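Local atomic coordinates of protein Niban 2 (PDB entry 7CTP), a protein that may suppress apoptosis and promote melanoma cell invasion, and is a PH-domain member of the Niban family found in cytoplasm, at membranes and at cell junctions. Residues 443-455 against 467-479. Sequence-based numbering, arbitrary orientation.
Sequences AVYTFETLLHQEL and SIQRVLERVLKKY
F447, L450, V471 and V475 interlock as knobs into holes between the C-terminal part of helix 422-455 and the N-terminal part of helix 464-511, an antiparallel helical hairpin; the segment axes come within 9.7 Å at 140° between their N-to-C directions. F447 enters among I468, V471, L472 and V475, L450 among V471, R474, V475 and K478; in return V471 sits among F447, L450, L451 and E454, and V475 among A443, T446, F447 and L450. With CG anti to its backbone N (chi1 -176°), the F447 side chain reaches the facing helix, where CD1 lies 3.6 Å from V471 CG1. I468 O and L472 N lie in the plane of the ring at its edge. L451 CD1 touches I468 CG1 at 3.9 Å. Helices 384-391, through L391 against F447, and 342-378, through F364 against L472, extend this apolar core.

Along the flank where R474 is exposed, aliphatic carbon meets charged side chains. L450 CD1 sits over one face of the R474 guanidinium, 3.6 Å from NH2.

At the loop end of the hairpin E454 pairs with R470 in a salt bridge. The modelled 2.3 Å from R470 NH1 to E454 OE1 is implausibly short and its N-H...O angle only 123°, leaving its detail doubtful. Nearer the backbone, E454 CG lies 3.7 Å from S467 CB.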
ATOM      1  N   ALA A 443      -6.256  -6.098  18.851  1.00 30.24           N
ATOM      2  CA  ALA A 443      -6.072  -6.897  20.062  1.00 27.85           C
ATOM      3  C   ALA A 443      -5.990  -6.009  21.297  1.00 30.94           C
ATOM      4  O   ALA A 443      -6.627  -6.293  22.323  1.00 30.53           O
ATOM      5  CB  ALA A 443      -4.828  -7.781  19.937  1.00 26.38           C
ATOM      6  N   VAL A 444      -5.213  -4.926  21.227  1.00 26.92           N
ATOM      7  CA  VAL A 444      -5.075  -4.074  22.404  1.00 23.84           C
ATOM      8  C   VAL A 444      -6.344  -3.264  22.637  1.00 31.66           C
ATOM      9  O   VAL A 444      -6.737  -3.037  23.786  1.00 31.99           O
ATOM     10  CB  VAL A 444      -3.828  -3.177  22.298  1.00 28.23           C
ATOM     11  CG1 VAL A 444      -2.572  -4.044  22.222  1.00 31.24           C
ATOM     12  CG2 VAL A 444      -3.936  -2.238  21.120  1.00 34.75           C
ATOM     13  N   TYR A 445      -7.021  -2.832  21.565  1.00 27.70           N
ATOM     14  CA  TYR A 445      -8.292  -2.129  21.748  1.00 28.51           C
ATOM     15  C   TYR A 445      -9.321  -3.043  22.401  1.00 36.07           C
ATOM     16  O   TYR A 445     -10.025  -2.645  23.340  1.00 34.76           O
ATOM     17  CB  TYR A 445      -8.823  -1.611  20.411  1.00 27.22           C
ATOM     18  CG  TYR A 445     -10.183  -0.946  20.540  1.00 29.37           C
ATOM     19  CD1 TYR A 445     -10.314   0.294  21.155  1.00 37.39           C
ATOM     20  CD2 TYR A 445     -11.330  -1.566  20.064  1.00 32.62           C
ATOM     21  CE1 TYR A 445     -11.546   0.903  21.284  1.00 34.08           C
ATOM     22  CE2 TYR A 445     -12.572  -0.963  20.190  1.00 31.78           C
ATOM     23  CZ  TYR A 445     -12.670   0.271  20.800  1.00 40.23           C
ATOM     24  OH  TYR A 445     -13.904   0.884  20.930  1.00 37.73           O
ATOM     25  N   THR A 446      -9.431  -4.274  21.898  1.00 31.73           N
ATOM     26  CA  THR A 446     -10.347  -5.245  22.486  1.00 32.02           C
ATOM     27  C   THR A 446      -9.992  -5.518  23.943  1.00 40.26           C
ATOM     28  O   THR A 446     -10.873  -5.547  24.814  1.00 32.26           O
ATOM     29  CB  THR A 446     -10.321  -6.542  21.681  1.00 31.15           C
ATOM     30  OG1 THR A 446     -10.695  -6.272  20.322  1.00 27.79           O
ATOM     31  CG2 THR A 446     -11.291  -7.550  22.278  1.00 32.31           C
ATOM     32  N   PHE A 447      -8.701  -5.718  24.226  1.00 30.36           N
ATOM     33  CA  PHE A 447      -8.275  -5.976  25.599  1.00 34.37           C
ATOM     34  C   PHE A 447      -8.681  -4.836  26.522  1.00 34.89           C
ATOM     35  O   PHE A 447      -9.210  -5.069  27.615  1.00 34.49           O
ATOM     36  CB  PHE A 447      -6.761  -6.193  25.678  1.00 29.33           C
ATOM     37  CG  PHE A 447      -6.284  -6.553  27.064  1.00 27.04           C
ATOM     38  CD1 PHE A 447      -6.458  -7.840  27.555  1.00 31.56           C
ATOM     39  CD2 PHE A 447      -5.696  -5.596  27.885  1.00 33.81           C
ATOM     40  CE1 PHE A 447      -6.041  -8.173  28.838  1.00 32.90           C
ATOM     41  CE2 PHE A 447      -5.275  -5.923  29.164  1.00 34.06           C
ATOM     42  CZ  PHE A 447      -5.443  -7.209  29.639  1.00 29.16           C
ATOM     43  N   GLU A 448      -8.437  -3.595  26.096  1.00 30.04           N
ATOM     44  CA  GLU A 448      -8.789  -2.443  26.921  1.00 35.86           C
ATOM     45  C   GLU A 448     -10.291  -2.390  27.164  1.00 46.13           C
ATOM     46  O   GLU A 448     -10.748  -2.235  28.305  1.00 42.31           O
ATOM     47  CB  GLU A 448      -8.316  -1.145  26.265  1.00 42.17           C
ATOM     48  CG  GLU A 448      -8.731   0.097  27.054  1.00 46.77           C
ATOM     49  CD  GLU A 448      -8.137   1.383  26.519  1.00 53.94           C
ATOM     50  OE1 GLU A 448      -7.663   1.396  25.363  1.00 48.54           O
ATOM     51  OE2 GLU A 448      -8.157   2.388  27.262  1.00 53.20           O
ATOM     52  N   THR A 449     -11.076  -2.532  26.095  1.00 38.50           N
ATOM     53  CA  THR A 449     -12.527  -2.435  26.213  1.00 36.57           C
ATOM     54  C   THR A 449     -13.084  -3.533  27.111  1.00 47.85           C
ATOM     55  O   THR A 449     -13.921  -3.272  27.985  1.00 42.88           O
ATOM     56  CB  THR A 449     -13.167  -2.489  24.830  1.00 38.85           C
ATOM     57  OG1 THR A 449     -12.535  -1.522  23.983  1.00 36.80           O
ATOM     58  CG2 THR A 449     -14.652  -2.169  24.920  1.00 38.17           C
ATOM     59  N   LEU A 450     -12.620  -4.769  26.918  1.00 35.16           N
ATOM     60  CA  LEU A 450     -13.149  -5.882  27.699  1.00 38.23           C
ATOM     61  C   LEU A 450     -12.670  -5.826  29.146  1.00 43.09           C
ATOM     62  O   LEU A 450     -13.409  -6.200  30.062  1.00 42.58           O
ATOM     63  CB  LEU A 450     -12.760  -7.210  27.048  1.00 34.20           C
ATOM     64  CG  LEU A 450     -13.392  -7.501  25.692  1.00 38.10           C
ATOM     65  CD1 LEU A 450     -13.291  -8.978  25.365  1.00 36.20           C
ATOM     66  CD2 LEU A 450     -14.842  -7.027  25.655  1.00 48.38           C
ATOM     67  N   LEU A 451     -11.440  -5.357  29.377  1.00 33.38           N
ATOM     68  CA  LEU A 451     -10.958  -5.239  30.750  1.00 35.83           C
ATOM     69  C   LEU A 451     -11.756  -4.196  31.518  1.00 46.90           C
ATOM     70  O   LEU A 451     -12.121  -4.416  32.678  1.00 46.43           O
ATOM     71  CB  LEU A 451      -9.469  -4.902  30.773  1.00 35.56           C
ATOM     72  CG  LEU A 451      -8.782  -4.869  32.144  1.00 39.35           C
ATOM     73  CD1 LEU A 451      -8.905  -6.210  32.858  1.00 37.89           C
ATOM     74  CD2 LEU A 451      -7.314  -4.471  32.012  1.00 47.76           C
ATOM     75  N   HIS A 452     -12.047  -3.058  30.886  1.00 41.34           N
ATOM     76  CA  HIS A 452     -12.853  -2.038  31.550  1.00 42.13           C
ATOM     77  C   HIS A 452     -14.226  -2.591  31.917  1.00 50.75           C
ATOM     78  O   HIS A 452     -14.725  -2.348  33.021  1.00 46.70           O
ATOM     79  CB  HIS A 452     -12.969  -0.804  30.652  1.00 51.34           C
ATOM     80  CG  HIS A 452     -13.690   0.351  31.277  1.00 57.12           C
ATOM     81  ND1 HIS A 452     -14.985   0.693  30.942  1.00 66.39           N
ATOM     82  CD2 HIS A 452     -13.292   1.255  32.206  1.00 63.62           C
ATOM     83  CE1 HIS A 452     -15.354   1.753  31.640  1.00 55.80           C
ATOM     84  NE2 HIS A 452     -14.345   2.113  32.416  1.00 62.80           N
ATOM     85  N   GLN A 453     -14.836  -3.361  31.010  1.00 42.24           N
ATOM     86  CA  GLN A 453     -16.097  -4.036  31.312  1.00 53.49           C
ATOM     87  C   GLN A 453     -15.950  -4.944  32.523  1.00 58.02           C
ATOM     88  O   GLN A 453     -16.755  -4.892  33.461  1.00 54.82           O
ATOM     89  CB  GLN A 453     -16.554  -4.864  30.113  1.00 49.49           C
ATOM     90  CG  GLN A 453     -16.919  -4.095  28.865  1.00 51.55           C
ATOM     91  CD  GLN A 453     -17.310  -5.020  27.732  1.00 51.51           C
ATOM     92  OE1 GLN A 453     -17.317  -6.241  27.897  1.00 65.56           O
ATOM     93  NE2 GLN A 453     -17.643  -4.449  26.578  1.00 58.56           N
ATOM     94  N   GLU A 454     -14.929  -5.803  32.505  1.00 45.28           N
ATOM     95  CA  GLU A 454     -14.722  -6.758  33.588  1.00 51.74           C
ATOM     96  C   GLU A 454     -14.514  -6.050  34.916  1.00 55.83           C
ATOM     97  O   GLU A 454     -14.981  -6.520  35.961  1.00 53.82           O
ATOM     98  CB  GLU A 454     -13.523  -7.648  33.266  1.00 46.33           C
ATOM     99  CG  GLU A 454     -13.327  -8.808  34.217  1.00 54.27           C
ATOM    100  CD  GLU A 454     -14.230  -9.977  33.899  1.00 61.62           C
ATOM    101  OE1 GLU A 454     -14.051 -11.038  34.532  1.00 72.71           O
ATOM    102  OE2 GLU A 454     -15.109  -9.839  33.018  1.00 58.60           O
ATOM    103  N   LEU A 455     -13.829  -4.907  34.891  1.00 46.06           N
ATOM    104  CA  LEU A 455     -13.500  -4.195  36.118  1.00 48.64           C
ATOM    105  C   LEU A 455     -14.707  -3.525  36.753  1.00 58.36           C
ATOM    106  O   LEU A 455     -14.628  -3.121  37.917  1.00 60.75           O
ATOM    107  CB  LEU A 455     -12.435  -3.148  35.834  1.00 55.64           C
ATOM    108  CG  LEU A 455     -11.066  -3.730  35.545  1.00 52.85           C
ATOM    109  CD1 LEU A 455     -10.086  -2.614  35.632  1.00 55.74           C
ATOM    110  CD2 LEU A 455     -10.746  -4.823  36.536  1.00 57.32           C
ATOM    111  N   SER A 467      -8.651 -11.695  36.627  1.00 59.26           N
ATOM    112  CA  SER A 467      -9.515 -11.169  35.578  1.00 66.91           C
ATOM    113  C   SER A 467      -8.691 -10.667  34.397  1.00 50.40           C
ATOM    114  O   SER A 467      -9.081 -10.848  33.239  1.00 50.82           O
ATOM    115  CB  SER A 467     -10.436 -10.079  36.133  1.00 71.73           C
ATOM    116  OG  SER A 467      -9.711  -8.940  36.567  1.00 70.78           O
ATOM    117  N   ILE A 468      -7.528 -10.062  34.669  1.00 60.86           N
ATOM    118  CA  ILE A 468      -6.624  -9.700  33.578  1.00 52.69           C
ATOM    119  C   ILE A 468      -6.274 -10.932  32.747  1.00 48.86           C
ATOM    120  O   ILE A 468      -6.404 -10.930  31.518  1.00 42.93           O
ATOM    121  CB  ILE A 468      -5.358  -9.011  34.120  1.00 48.30           C
ATOM    122  CG1 ILE A 468      -5.630  -7.530  34.401  1.00 54.10           C
ATOM    123  CG2 ILE A 468      -4.215  -9.140  33.121  1.00 48.82           C
ATOM    124  CD1 ILE A 468      -4.444  -6.783  34.962  1.00 57.06           C
ATOM    125  N   GLN A 469      -5.855 -12.013  33.412  1.00 44.45           N
ATOM    126  CA  GLN A 469      -5.481 -13.211  32.670  1.00 50.29           C
ATOM    127  C   GLN A 469      -6.685 -13.856  31.992  1.00 43.69           C
ATOM    128  O   GLN A 469      -6.530 -14.487  30.943  1.00 38.40           O
ATOM    129  CB  GLN A 469      -4.761 -14.211  33.581  1.00 48.32           C
ATOM    130  CG  GLN A 469      -3.276 -13.887  33.792  1.00 60.25           C
ATOM    131  CD  GLN A 469      -2.581 -14.817  34.779  1.00 74.25           C
ATOM    132  OE1 GLN A 469      -1.455 -14.551  35.208  1.00 79.05           O
ATOM    133  NE2 GLN A 469      -3.241 -15.918  35.132  1.00 63.94           N
ATOM    134  N   ARG A 470      -7.889 -13.692  32.548  1.00 41.49           N
ATOM    135  CA  ARG A 470      -9.071 -14.246  31.889  1.00 52.05           C
ATOM    136  C   ARG A 470      -9.490 -13.401  30.696  1.00 41.46           C
ATOM    137  O   ARG A 470      -9.906 -13.942  29.666  1.00 36.26           O
ATOM    138  CB  ARG A 470     -10.243 -14.370  32.865  1.00 47.28           C
ATOM    139  CG  ARG A 470     -10.432 -15.769  33.430  1.00 65.58           C
ATOM    140  CD  ARG A 470     -11.324 -15.740  34.662  1.00 68.05           C
ATOM    141  NE  ARG A 470     -12.593 -15.048  34.433  1.00 76.68           N
ATOM    142  CZ  ARG A 470     -12.942 -13.898  35.003  1.00 78.75           C
ATOM    143  NH1 ARG A 470     -14.123 -13.355  34.737  1.00 79.39           N
ATOM    144  NH2 ARG A 470     -12.107 -13.276  35.822  1.00 68.82           N
ATOM    145  N   VAL A 471      -9.413 -12.076  30.831  1.00 38.03           N
ATOM    146  CA  VAL A 471      -9.664 -11.201  29.691  1.00 36.97           C
ATOM    147  C   VAL A 471      -8.633 -11.455  28.597  1.00 38.77           C
ATOM    148  O   VAL A 471      -8.962 -11.489  27.403  1.00 36.15           O
ATOM    149  CB  VAL A 471      -9.667  -9.731  30.146  1.00 43.76           C
ATOM    150  CG1 VAL A 471      -9.639  -8.792  28.940  1.00 38.67           C
ATOM    151  CG2 VAL A 471     -10.879  -9.450  31.024  1.00 50.49           C
ATOM    152  N   LEU A 472      -7.371 -11.647  28.992  1.00 31.78           N
ATOM    153  CA  LEU A 472      -6.314 -11.935  28.027  1.00 36.73           C
ATOM    154  C   LEU A 472      -6.602 -13.228  27.278  1.00 34.35           C
ATOM    155  O   LEU A 472      -6.484 -13.287  26.049  1.00 34.03           O
ATOM    156  CB  LEU A 472      -4.958 -11.997  28.738  1.00 32.44           C
ATOM    157  CG  LEU A 472      -3.760 -12.526  27.948  1.00 35.79           C
ATOM    158  CD1 LEU A 472      -3.433 -11.595  26.776  1.00 29.57           C
ATOM    159  CD2 LEU A 472      -2.544 -12.700  28.833  1.00 32.51           C
ATOM    160  N   GLU A 473      -7.010 -14.273  28.002  1.00 31.25           N
ATOM    161  CA  GLU A 473      -7.305 -15.544  27.348  1.00 32.44           C
ATOM    162  C   GLU A 473      -8.482 -15.411  26.383  1.00 34.16           C
ATOM    163  O   GLU A 473      -8.502 -16.056  25.328  1.00 38.35           O
ATOM    164  CB  GLU A 473      -7.571 -16.622  28.400  1.00 44.93           C
ATOM    165  CG  GLU A 473      -7.263 -18.049  27.954  1.00 50.65           C
ATOM    166  CD  GLU A 473      -5.814 -18.254  27.522  1.00 56.14           C
ATOM    167  OE1 GLU A 473      -4.895 -17.723  28.184  1.00 57.49           O
ATOM    168  OE2 GLU A 473      -5.601 -18.957  26.506  1.00 66.58           O
ATOM    169  N   ARG A 474      -9.464 -14.565  26.719  1.00 33.49           N
ATOM    170  CA  ARG A 474     -10.584 -14.328  25.810  1.00 31.47           C
ATOM    171  C   ARG A 474     -10.134 -13.596  24.553  1.00 32.08           C
ATOM    172  O   ARG A 474     -10.610 -13.895  23.450  1.00 33.29           O
ATOM    173  CB  ARG A 474     -11.679 -13.521  26.503  1.00 34.62           C
ATOM    174  CG  ARG A 474     -12.642 -14.340  27.335  1.00 46.09           C
ATOM    175  CD  ARG A 474     -13.612 -13.438  28.081  1.00 54.49           C
ATOM    176  NE  ARG A 474     -14.571 -12.784  27.192  1.00 47.78           N
ATOM    177  CZ  ARG A 474     -15.127 -11.601  27.438  1.00 46.08           C
ATOM    178  NH1 ARG A 474     -14.820 -10.940  28.548  1.00 46.68           N
ATOM    179  NH2 ARG A 474     -15.992 -11.076  26.577  1.00 43.30           N
ATOM    180  N   VAL A 475      -9.254 -12.607  24.707  1.00 33.67           N
ATOM    181  CA  VAL A 475      -8.793 -11.840  23.554  1.00 35.61           C
ATOM    182  C   VAL A 475      -7.914 -12.705  22.659  1.00 30.87           C
ATOM    183  O   VAL A 475      -7.964 -12.604  21.427  1.00 30.23           O
ATOM    184  CB  VAL A 475      -8.076 -10.559  24.025  1.00 30.76           C
ATOM    185  CG1 VAL A 475      -7.480  -9.789  22.842  1.00 28.15           C
ATOM    186  CG2 VAL A 475      -9.050  -9.677  24.789  1.00 33.87           C
ATOM    187  N   LEU A 476      -7.115 -13.588  23.260  1.00 27.36           N
ATOM    188  CA  LEU A 476      -6.281 -14.489  22.472  1.00 29.39           C
ATOM    189  C   LEU A 476      -7.119 -15.413  21.591  1.00 32.15           C
ATOM    190  O   LEU A 476      -6.737 -15.707  20.450  1.00 32.32           O
ATOM    191  CB  LEU A 476      -5.370 -15.301  23.394  1.00 32.03           C
ATOM    192  CG  LEU A 476      -4.232 -14.551  24.089  1.00 29.03           C
ATOM    193  CD1 LEU A 476      -3.554 -15.460  25.118  1.00 31.78           C
ATOM    194  CD2 LEU A 476      -3.207 -14.002  23.081  1.00 33.17           C
ATOM    195  N   LYS A 477      -8.263 -15.894  22.093  1.00 30.77           N
ATOM    196  CA  LYS A 477      -9.101 -16.752  21.252  1.00 31.65           C
ATOM    197  C   LYS A 477      -9.735 -15.954  20.118  1.00 26.72           C
ATOM    198  O   LYS A 477      -9.809 -16.438  18.981  1.00 29.85           O
ATOM    199  CB  LYS A 477     -10.173 -17.470  22.085  1.00 35.53           C
ATOM    200  CG  LYS A 477      -9.578 -18.329  23.193  1.00 49.65           C
ATOM    201  CD  LYS A 477     -10.345 -19.605  23.518  1.00 63.75           C
ATOM    202  CE  LYS A 477      -9.662 -20.371  24.664  1.00 64.35           C
ATOM    203  NZ  LYS A 477      -9.835 -19.730  26.009  1.00 54.39           N
ATOM    204  N   LYS A 478     -10.167 -14.719  20.395  1.00 27.59           N
ATOM    205  CA  LYS A 478     -10.650 -13.862  19.313  1.00 28.61           C
ATOM    206  C   LYS A 478      -9.530 -13.565  18.323  1.00 30.05           C
ATOM    207  O   LYS A 478      -9.754 -13.558  17.105  1.00 26.09           O
ATOM    208  CB  LYS A 478     -11.231 -12.561  19.872  1.00 28.14           C
ATOM    209  CG  LYS A 478     -12.432 -12.756  20.811  1.00 32.10           C
ATOM    210  CD  LYS A 478     -12.839 -11.436  21.456  1.00 35.24           C
ATOM    211  CE  LYS A 478     -13.940 -11.636  22.500  1.00 41.82           C
ATOM    212  NZ  LYS A 478     -15.229 -12.052  21.882  1.00 43.77           N
ATOM    213  N   TYR A 479      -8.317 -13.326  18.829  1.00 25.70           N
ATOM    214  CA  TYR A 479      -7.189 -13.059  17.942  1.00 31.40           C
ATOM    215  C   TYR A 479      -6.924 -14.237  17.010  1.00 30.60           C
ATOM    216  O   TYR A 479      -6.710 -14.055  15.803  1.00 27.39           O
ATOM    217  CB  TYR A 479      -5.932 -12.737  18.753  1.00 27.93           C
ATOM    218  CG  TYR A 479      -4.735 -12.481  17.864  1.00 24.18           C
ATOM    219  CD1 TYR A 479      -3.919 -13.524  17.427  1.00 26.55           C
ATOM    220  CD2 TYR A 479      -4.446 -11.194  17.424  1.00 35.06           C
ATOM    221  CE1 TYR A 479      -2.835 -13.279  16.588  1.00 26.08           C
ATOM    222  CE2 TYR A 479      -3.369 -10.943  16.592  1.00 34.98           C
ATOM    223  CZ  TYR A 479      -2.573 -11.989  16.179  1.00 29.99           C
ATOM    224  OH  TYR A 479      -1.509 -11.720  15.349  1.00 32.58           O
TER